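Local coordinates for protein tRNA (uracil(54)-C(5))-methyltransferase (Pyrococcus abyssi, PDB 2JJQ) that catalyses the S-adenosyl-L-methionine-dependent methylation of uridine 54 in tRNA to 5-methyluridine, at residues G23-L28 with D48-E53; D259-L264 with G305-K310; R373-K378 with K397-R402. All blocks are in the same frame, centred on the assembly; numbering follows the deposited sequence.

Interaction 1. Residues G23-L28 with D48-E53; sequences GVIRKL and DEIIVE
Ile-25 and Ile-50 meet at about a right angle: Ile-25, just past the paired residues of two short strands, lays its end across Ile-50. The end of the Ile-25 chain does the touching: its CD1 rests on CG2 of Ile-50 at 3.3 Å, a tight fit for two methyl carbons. The same CD1 lies against CB of Asp-48, whose side chain runs beside that of Ile-25 and points the same way; the one methyl thus touches both residues, on adjacent sides. In Ile-50 the gamma methyl CG2 lies anti to the carbonyl carbon, while CG1 stands between the backbone N and the carbonyl carbon (chi1 75°); both branches border the Ile-25 methyl. The polar end of Asp-48 is engaged by other parts of the chain: OD2 accepts from Ala-45 N and forms a salt bridge with Arg-76, and OD1 accepts from Ser-73 N.

The backbones that carry these side chains run antiparallel. Gly-23 and Ile-50 form a hydrogen-bonded pair, with Ile-50 N reaching Gly-23 O at 3.2 Å in a nearly straight bond; the return bond from Gly-23 N to Ile-50 O is weak. Gly-23 has a positive phi of 152°, a conformation in which a CB would jam against the preceding carbonyl oxygen. Beyond the non-hydrogen-bonded pair Val-24 and Glu-49, Ile-25 N donates to Asp-48 O at 3.0 Å. That oxygen also receives a CA-H...O contact from Val-24 CA.

Leu-36 and Trp-67 also pack on Ile-50. The whole is a short antiparallel pairing that links strand 24-28 to strand 49-57 within the small, all-beta, N-terminal TRAM-like domain.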
# COMPACT_ATOMS: atom_id res chain seq x y z
N GLY A 23 -3.56 -32.95 -12.30
CA GLY A 23 -4.01 -33.17 -10.92
C GLY A 23 -4.81 -31.97 -10.45
O GLY A 23 -5.05 -31.06 -11.22
N VAL A 24 -5.22 -31.99 -9.19
CA VAL A 24 -5.96 -30.88 -8.62
C VAL A 24 -5.03 -30.01 -7.75
O VAL A 24 -4.20 -30.50 -6.99
CB VAL A 24 -7.21 -31.40 -7.86
CG1 VAL A 24 -6.89 -32.65 -7.17
CG2 VAL A 24 -7.77 -30.38 -6.86
N ILE A 25 -5.14 -28.70 -7.93
CA ILE A 25 -4.41 -27.77 -7.08
C ILE A 25 -4.85 -27.99 -5.65
O ILE A 25 -6.04 -28.05 -5.39
CB ILE A 25 -4.63 -26.33 -7.56
CG1 ILE A 25 -3.89 -26.14 -8.87
CG2 ILE A 25 -4.00 -25.32 -6.63
CD1 ILE A 25 -4.74 -26.10 -10.01
N ARG A 26 -3.92 -28.18 -4.71
CA ARG A 26 -4.29 -28.49 -3.34
C ARG A 26 -4.26 -27.28 -2.42
O ARG A 26 -5.05 -27.17 -1.48
CB ARG A 26 -3.38 -29.56 -2.76
CG ARG A 26 -3.41 -30.87 -3.56
CD ARG A 26 -4.72 -31.69 -3.41
NE ARG A 26 -4.65 -32.94 -4.17
CZ ARG A 26 -5.69 -33.72 -4.44
NH1 ARG A 26 -6.90 -33.37 -4.00
NH2 ARG A 26 -5.54 -34.84 -5.16
N LYS A 27 -3.32 -26.37 -2.69
CA LYS A 27 -3.19 -25.18 -1.87
C LYS A 27 -2.47 -24.09 -2.66
O LYS A 27 -2.01 -24.30 -3.79
CB LYS A 27 -2.43 -25.52 -0.58
CG LYS A 27 -0.94 -25.70 -0.78
CD LYS A 27 -0.20 -25.60 0.54
CE LYS A 27 1.08 -24.83 0.40
NZ LYS A 27 1.63 -24.49 1.76
N LEU A 28 -2.40 -22.89 -2.05
CA LEU A 28 -1.62 -21.81 -2.60
C LEU A 28 -0.35 -21.69 -1.75
O LEU A 28 -0.39 -21.87 -0.53
CB LEU A 28 -2.41 -20.48 -2.51
CG LEU A 28 -3.76 -20.51 -3.24
CD1 LEU A 28 -4.46 -19.15 -3.21
CD2 LEU A 28 -3.56 -20.96 -4.67
N ASP A 48 -9.10 -26.59 -8.33
CA ASP A 48 -9.00 -26.56 -9.80
C ASP A 48 -8.44 -27.88 -10.32
O ASP A 48 -7.49 -28.40 -9.79
CB ASP A 48 -8.00 -25.49 -10.24
CG ASP A 48 -8.59 -24.08 -10.34
OD1 ASP A 48 -9.84 -23.87 -10.29
OD2 ASP A 48 -7.76 -23.14 -10.55
N GLU A 49 -9.04 -28.41 -11.38
CA GLU A 49 -8.51 -29.60 -11.99
C GLU A 49 -7.83 -29.07 -13.25
O GLU A 49 -8.45 -28.37 -14.06
CB GLU A 49 -9.65 -30.60 -12.27
CG GLU A 49 -9.22 -31.82 -13.09
CD GLU A 49 -10.42 -32.61 -13.62
OE1 GLU A 49 -11.49 -32.60 -12.96
OE2 GLU A 49 -10.29 -33.25 -14.70
N ILE A 50 -6.53 -29.28 -13.36
CA ILE A 50 -5.78 -28.70 -14.48
C ILE A 50 -4.90 -29.73 -15.22
O ILE A 50 -4.60 -30.81 -14.71
CB ILE A 50 -4.91 -27.48 -14.03
CG1 ILE A 50 -3.68 -27.92 -13.25
CG2 ILE A 50 -5.75 -26.48 -13.14
CD1 ILE A 50 -2.58 -26.88 -13.36
N ILE A 51 -4.50 -29.39 -16.44
CA ILE A 51 -3.43 -30.13 -17.14
C ILE A 51 -2.31 -29.13 -17.39
O ILE A 51 -2.57 -28.06 -17.94
CB ILE A 51 -3.91 -30.69 -18.50
CG1 ILE A 51 -5.06 -31.68 -18.28
CG2 ILE A 51 -2.73 -31.35 -19.25
CD1 ILE A 51 -6.05 -31.80 -19.44
N VAL A 52 -1.09 -29.46 -16.98
CA VAL A 52 0.04 -28.56 -17.21
C VAL A 52 0.61 -28.85 -18.59
O VAL A 52 1.05 -29.98 -18.86
CB VAL A 52 1.18 -28.76 -16.18
CG1 VAL A 52 2.36 -27.82 -16.45
CG2 VAL A 52 0.67 -28.61 -14.75
N GLU A 53 0.60 -27.85 -19.46
CA GLU A 53 1.12 -28.01 -20.81
C GLU A 53 2.60 -27.64 -20.89
O GLU A 53 3.42 -28.44 -21.32
CB GLU A 53 0.31 -27.15 -21.78
CG GLU A 53 -1.17 -27.49 -21.79
CD GLU A 53 -2.00 -26.35 -22.30
OE1 GLU A 53 -1.65 -25.17 -22.01
OE2 GLU A 53 -3.01 -26.62 -22.98

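Interaction 2. Residues D259-L264 with G305-K310; sequences DDVDYL and GIYLAK
Apolar packing between Val-261 and the helix carries the middle of this contact, a case of a strand laid almost antiparallel to a helix, with axes 8.9 Å apart and 152° between their directions. The two methyls of Val-261 divide the work. CG1, anti to the backbone N, meets CG2 of Ile-306 at 3.6 Å, whereas CG2 fits between CD1 of Tyr-307 and CB of Lys-310. Farther along the strand, the ring of Tyr-263 passes Ile-306 in the opposite direction, CE1 nearest its CB, and the Tyr-263 hydroxyl comes to the edge of the Tyr-307 ring near CB; that hydroxyl is hydrogen-bonded to Thr-303 O.

One direct hydrogen bond joins the segments. Tyr-307 OH donates to Asp-259 OD2 at 2.7 Å, using the anti lone pair of the oxygen, with the carboxylate and ring planes 49° apart. Asp-259 OD1 forms a salt bridge with Arg-283.

Charge and water act around Lys-310. It bends at chi2 (84°) and draws its CE along Asp-260 OD2, yet NZ remains 4.7 Å from that oxygen; a water instead links NZ to Asp-260 O. Asp-260 OD1 forms a salt bridge with Arg-311.

The chemistry implies an apolar patch bordered by two acidic residues, each with an arginine partner: Asp-259 is also gripped by a phenol, while Asp-260 meets Lys-310 through CE and a water, the ammonium probably adding only a longer-range attraction.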
# COMPACT_ATOMS: atom_id res chain seq x y z
N ASP A 259 -12.07 8.74 10.73
CA ASP A 259 -12.93 9.20 11.83
C ASP A 259 -12.96 10.75 11.85
O ASP A 259 -13.52 11.39 10.92
CB ASP A 259 -12.49 8.56 13.14
CG ASP A 259 -12.81 7.06 13.20
OD1 ASP A 259 -13.76 6.60 12.51
OD2 ASP A 259 -12.12 6.33 13.94
N ASP A 260 -12.36 11.38 12.86
CA ASP A 260 -12.37 12.84 12.92
C ASP A 260 -10.99 13.45 12.62
O ASP A 260 -10.75 14.63 12.94
CB ASP A 260 -12.82 13.30 14.30
CG ASP A 260 -11.99 12.72 15.45
OD1 ASP A 260 -11.22 11.75 15.28
OD2 ASP A 260 -12.13 13.23 16.58
N VAL A 261 -10.06 12.63 12.10
CA VAL A 261 -8.70 13.15 11.91
C VAL A 261 -8.42 13.35 10.42
O VAL A 261 -8.64 12.40 9.65
CB VAL A 261 -7.69 12.14 12.52
CG1 VAL A 261 -6.29 12.62 12.29
CG2 VAL A 261 -7.99 11.95 14.04
N ASP A 262 -7.98 14.55 10.00
CA ASP A 262 -7.73 14.84 8.59
C ASP A 262 -6.23 14.61 8.30
O ASP A 262 -5.39 14.83 9.19
CB ASP A 262 -8.07 16.30 8.29
CG ASP A 262 -9.56 16.54 8.12
OD1 ASP A 262 -10.37 15.58 8.02
OD2 ASP A 262 -9.92 17.72 8.04
N TYR A 263 -5.93 14.17 7.08
CA TYR A 263 -4.57 13.94 6.64
C TYR A 263 -4.44 14.53 5.25
O TYR A 263 -5.23 14.18 4.36
CB TYR A 263 -4.25 12.46 6.55
CG TYR A 263 -4.36 11.71 7.86
CD1 TYR A 263 -3.27 11.66 8.72
CD2 TYR A 263 -5.55 11.10 8.26
CE1 TYR A 263 -3.35 10.98 9.93
CE2 TYR A 263 -5.65 10.39 9.50
CZ TYR A 263 -4.52 10.34 10.31
OH TYR A 263 -4.53 9.66 11.50
N LEU A 264 -3.43 15.37 5.08
CA LEU A 264 -3.17 16.02 3.80
C LEU A 264 -2.53 15.04 2.86
O LEU A 264 -1.63 14.28 3.28
CB LEU A 264 -2.19 17.20 3.99
CG LEU A 264 -2.88 18.27 4.88
CD1 LEU A 264 -1.78 19.28 5.37
CD2 LEU A 264 -4.03 18.99 4.17
N GLY A 305 0.43 8.58 14.89
CA GLY A 305 0.76 9.61 15.88
C GLY A 305 -0.27 10.72 15.93
O GLY A 305 -0.66 11.15 17.02
N ILE A 306 -0.79 11.11 14.77
CA ILE A 306 -1.72 12.22 14.74
C ILE A 306 -3.06 11.76 15.31
O ILE A 306 -3.71 12.51 16.04
CB ILE A 306 -1.86 12.77 13.36
CG1 ILE A 306 -0.52 13.43 12.93
CG2 ILE A 306 -3.00 13.84 13.29
CD1 ILE A 306 -0.43 13.61 11.45
N TYR A 307 -3.45 10.55 14.95
CA TYR A 307 -4.75 9.99 15.40
C TYR A 307 -4.67 9.88 16.93
O TYR A 307 -5.60 10.23 17.67
CB TYR A 307 -4.99 8.63 14.79
CG TYR A 307 -6.37 8.10 15.07
CD1 TYR A 307 -7.43 8.38 14.16
CD2 TYR A 307 -6.65 7.34 16.22
CE1 TYR A 307 -8.74 7.90 14.39
CE2 TYR A 307 -7.95 6.88 16.44
CZ TYR A 307 -8.97 7.17 15.56
OH TYR A 307 -10.26 6.69 15.83
N LEU A 308 -3.55 9.40 17.43
CA LEU A 308 -3.40 9.26 18.83
C LEU A 308 -3.39 10.61 19.55
O LEU A 308 -3.93 10.73 20.66
CB LEU A 308 -2.14 8.47 19.19
CG LEU A 308 -2.25 6.96 18.92
CD1 LEU A 308 -1.00 6.30 19.44
CD2 LEU A 308 -3.42 6.35 19.60
N ALA A 309 -2.72 11.61 18.97
CA ALA A 309 -2.73 12.96 19.53
C ALA A 309 -4.20 13.46 19.60
O ALA A 309 -4.62 14.09 20.59
CB ALA A 309 -1.89 13.90 18.64
N LYS A 310 -4.98 13.21 18.57
CA LYS A 310 -6.42 13.58 18.58
C LYS A 310 -7.19 12.90 19.74
O LYS A 310 -8.11 13.53 20.36
CB LYS A 310 -7.12 13.25 17.25
CG LYS A 310 -8.51 13.88 17.16
CD LYS A 310 -8.47 15.34 16.69
CE LYS A 310 -9.93 15.85 16.49
NZ LYS A 310 -9.83 17.28 16.14
O HOH W 1 -9.19 17.07 13.45

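Interaction 3. Residues R373-K378 with K397-R402; sequences RLNREK and KMLDYR
The ends of two helices come together here, the chain at Asn-375 passing 5.8 Å, CA to CA, from the inverse gamma turn centred on Asp-400. Asn-375 illustrates how one amide can clasp a turning backbone with both its ends. Its OD1 accepts from Asp-400 N at 2.6 Å, the donor tilted 31° from the carbonyl plane, and its ND2 donates to Met-398 O at 3.0 Å, with that oxygen almost in the amide plane. Two bonds to backbone atoms thus fix the rotation of the amide. The carboxylate of Asp-400 stacks on it, with planes 11° apart, and a water ties Asp-400 OD2 to Asn-375 O.

Lys-378 leaves the helix with positive phi and folds over Tyr-401. Successive bends at chi2, chi3 and chi4 curl the lysine chain back, placing CE 3.5 Å from CZ of the ring and NZ over the ring face in a cation-pi contact, 5.0 Å from the centroid. A second water connects NZ to Asp-400 O. The phenol hydroxyl of Tyr-401 reaches the helix end, where it is hydrogen-bonded to Pro-379 O. On the buried side, CB of Leu-374 touches CD2 of Leu-399 at 4.0 Å, and both Leu-374 and Tyr-401 pack on Ile-382 of strand 381-386.

The contact lies in the Rossmann-like alpha/beta catalytic domain, where it joins the C-terminal end of helix 368-377 to the turn that follows helix 389-398, beside the central sheet.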
# COMPACT_ATOMS: atom_id res chain seq x y z
N ARG A 373 18.18 -1.00 22.14
CA ARG A 373 17.70 0.12 22.94
C ARG A 373 16.36 -0.21 23.57
O ARG A 373 16.13 0.08 24.75
CB ARG A 373 17.62 1.37 22.09
CG ARG A 373 18.98 1.98 21.80
CD ARG A 373 18.83 3.22 20.95
NE ARG A 373 20.10 3.92 20.98
CZ ARG A 373 20.87 4.10 19.92
NH1 ARG A 373 20.45 3.67 18.73
NH2 ARG A 373 22.04 4.73 20.05
N LEU A 374 15.48 -0.88 22.81
CA LEU A 374 14.16 -1.28 23.32
C LEU A 374 14.32 -2.31 24.46
O LEU A 374 13.61 -2.27 25.47
CB LEU A 374 13.33 -1.88 22.16
CG LEU A 374 12.74 -0.81 21.21
CD1 LEU A 374 12.19 -1.45 19.87
CD2 LEU A 374 11.62 -0.02 21.90
N ASN A 375 15.26 -3.24 24.27
CA ASN A 375 15.58 -4.26 25.29
C ASN A 375 16.14 -3.67 26.60
O ASN A 375 15.93 -4.22 27.70
CB ASN A 375 16.52 -5.33 24.69
CG ASN A 375 15.77 -6.32 23.80
OD1 ASN A 375 14.56 -6.45 23.90
ND2 ASN A 375 16.51 -7.06 22.98
N ARG A 376 16.86 -2.57 26.48
CA ARG A 376 17.51 -1.92 27.63
C ARG A 376 16.51 -1.04 28.34
O ARG A 376 16.39 -1.08 29.55
CB ARG A 376 18.71 -1.12 27.14
CG ARG A 376 19.47 -0.36 28.19
CD ARG A 376 20.86 0.00 27.64
NE ARG A 376 20.89 1.28 26.93
CZ ARG A 376 21.10 1.43 25.62
NH1 ARG A 376 21.33 0.37 24.84
NH2 ARG A 376 21.10 2.64 25.08
N GLU A 377 15.76 -0.25 27.57
CA GLU A 377 14.81 0.70 28.15
C GLU A 377 13.53 0.04 28.58
O GLU A 377 12.89 0.48 29.56
CB GLU A 377 14.49 1.84 27.16
CG GLU A 377 15.64 2.76 26.85
CD GLU A 377 16.36 3.25 28.11
OE1 GLU A 377 15.68 3.79 29.03
OE2 GLU A 377 17.61 3.09 28.14
N LYS A 378 13.10 -0.98 27.84
CA LYS A 378 11.90 -1.72 28.17
C LYS A 378 10.66 -0.85 28.39
O LYS A 378 10.04 -0.88 29.46
CB LYS A 378 12.15 -2.63 29.40
CG LYS A 378 13.20 -3.73 29.21
CD LYS A 378 12.76 -4.77 28.16
CE LYS A 378 11.37 -5.32 28.37
NZ LYS A 378 11.25 -6.30 29.52
N LYS A 397 11.55 -12.32 18.03
CA LYS A 397 12.49 -13.23 18.72
C LYS A 397 13.65 -12.49 19.36
O LYS A 397 14.11 -12.87 20.44
CB LYS A 397 13.06 -14.29 17.75
CG LYS A 397 12.09 -15.36 17.36
CD LYS A 397 12.70 -16.34 16.33
CE LYS A 397 12.09 -16.12 14.97
NZ LYS A 397 12.14 -17.37 14.15
N MET A 398 14.11 -11.44 18.69
CA MET A 398 15.21 -10.63 19.21
C MET A 398 14.76 -9.72 20.36
O MET A 398 15.57 -9.34 21.20
CB MET A 398 15.82 -9.77 18.11
CG MET A 398 16.08 -10.50 16.81
SD MET A 398 16.50 -9.36 15.48
CE MET A 398 17.14 -10.49 14.23
N LEU A 399 13.48 -9.34 20.39
CA LEU A 399 13.01 -8.46 21.48
C LEU A 399 12.75 -9.23 22.77
O LEU A 399 12.18 -10.33 22.73
CB LEU A 399 11.69 -7.82 21.03
CG LEU A 399 11.94 -6.74 19.97
CD1 LEU A 399 10.62 -6.39 19.26
CD2 LEU A 399 12.66 -5.44 20.51
N ASP A 400 13.06 -8.62 23.91
CA ASP A 400 12.74 -9.28 25.20
C ASP A 400 11.30 -9.08 25.63
O ASP A 400 11.01 -8.56 26.73
CB ASP A 400 13.75 -8.85 26.27
CG ASP A 400 15.18 -9.25 25.90
OD1 ASP A 400 15.37 -10.28 25.20
OD2 ASP A 400 16.11 -8.53 26.31
N TYR A 401 10.38 -9.52 24.75
CA TYR A 401 8.96 -9.25 24.89
C TYR A 401 8.22 -10.44 24.37
O TYR A 401 8.74 -11.15 23.52
CB TYR A 401 8.56 -8.05 23.98
CG TYR A 401 8.96 -6.70 24.52
CD1 TYR A 401 8.02 -5.86 25.10
CD2 TYR A 401 10.29 -6.24 24.43
CE1 TYR A 401 8.39 -4.60 25.61
CE2 TYR A 401 10.67 -5.00 24.93
CZ TYR A 401 9.70 -4.19 25.52
OH TYR A 401 10.03 -2.96 26.00
N ARG A 402 7.00 -10.63 24.83
CA ARG A 402 6.11 -11.67 24.28
C ARG A 402 4.96 -11.00 23.51
O ARG A 402 4.72 -9.83 23.70
CB ARG A 402 5.58 -12.53 25.40
CG ARG A 402 4.71 -11.77 26.37
CD ARG A 402 4.09 -12.68 27.43
NE ARG A 402 2.73 -12.22 27.67
CZ ARG A 402 2.33 -11.55 28.74
NH1 ARG A 402 3.18 -11.28 29.73
NH2 ARG A 402 1.07 -11.18 28.80
O HOH W 2 15.68 -6.70 28.46
O HOH W 3 9.17 -7.95 28.67

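In the fold
Interaction 1 belongs to the N-terminal TRAM-like domain, whereas interactions 2 and 3 both lie in the C-terminal catalytic domain. The centres of interactions 1 and 2 are about 47 Å apart, on opposite sides of the chain's centre; those of interactions 2 and 3 are about 28 Å apart, and no two contacts touch. Interaction 2 is nearer the cofactor: the side chain of Tyr-263 is about 8 Å from the bound S-adenosyl-L-homocysteine and about 4 Å from that of Thr-303, a cofactor-binding residue. In interaction 3, the side chain of Leu-374 is about 12 Å from the ligand. The tRNA site probably forms where the TRAM-like, iron-sulfur and catalytic regions meet.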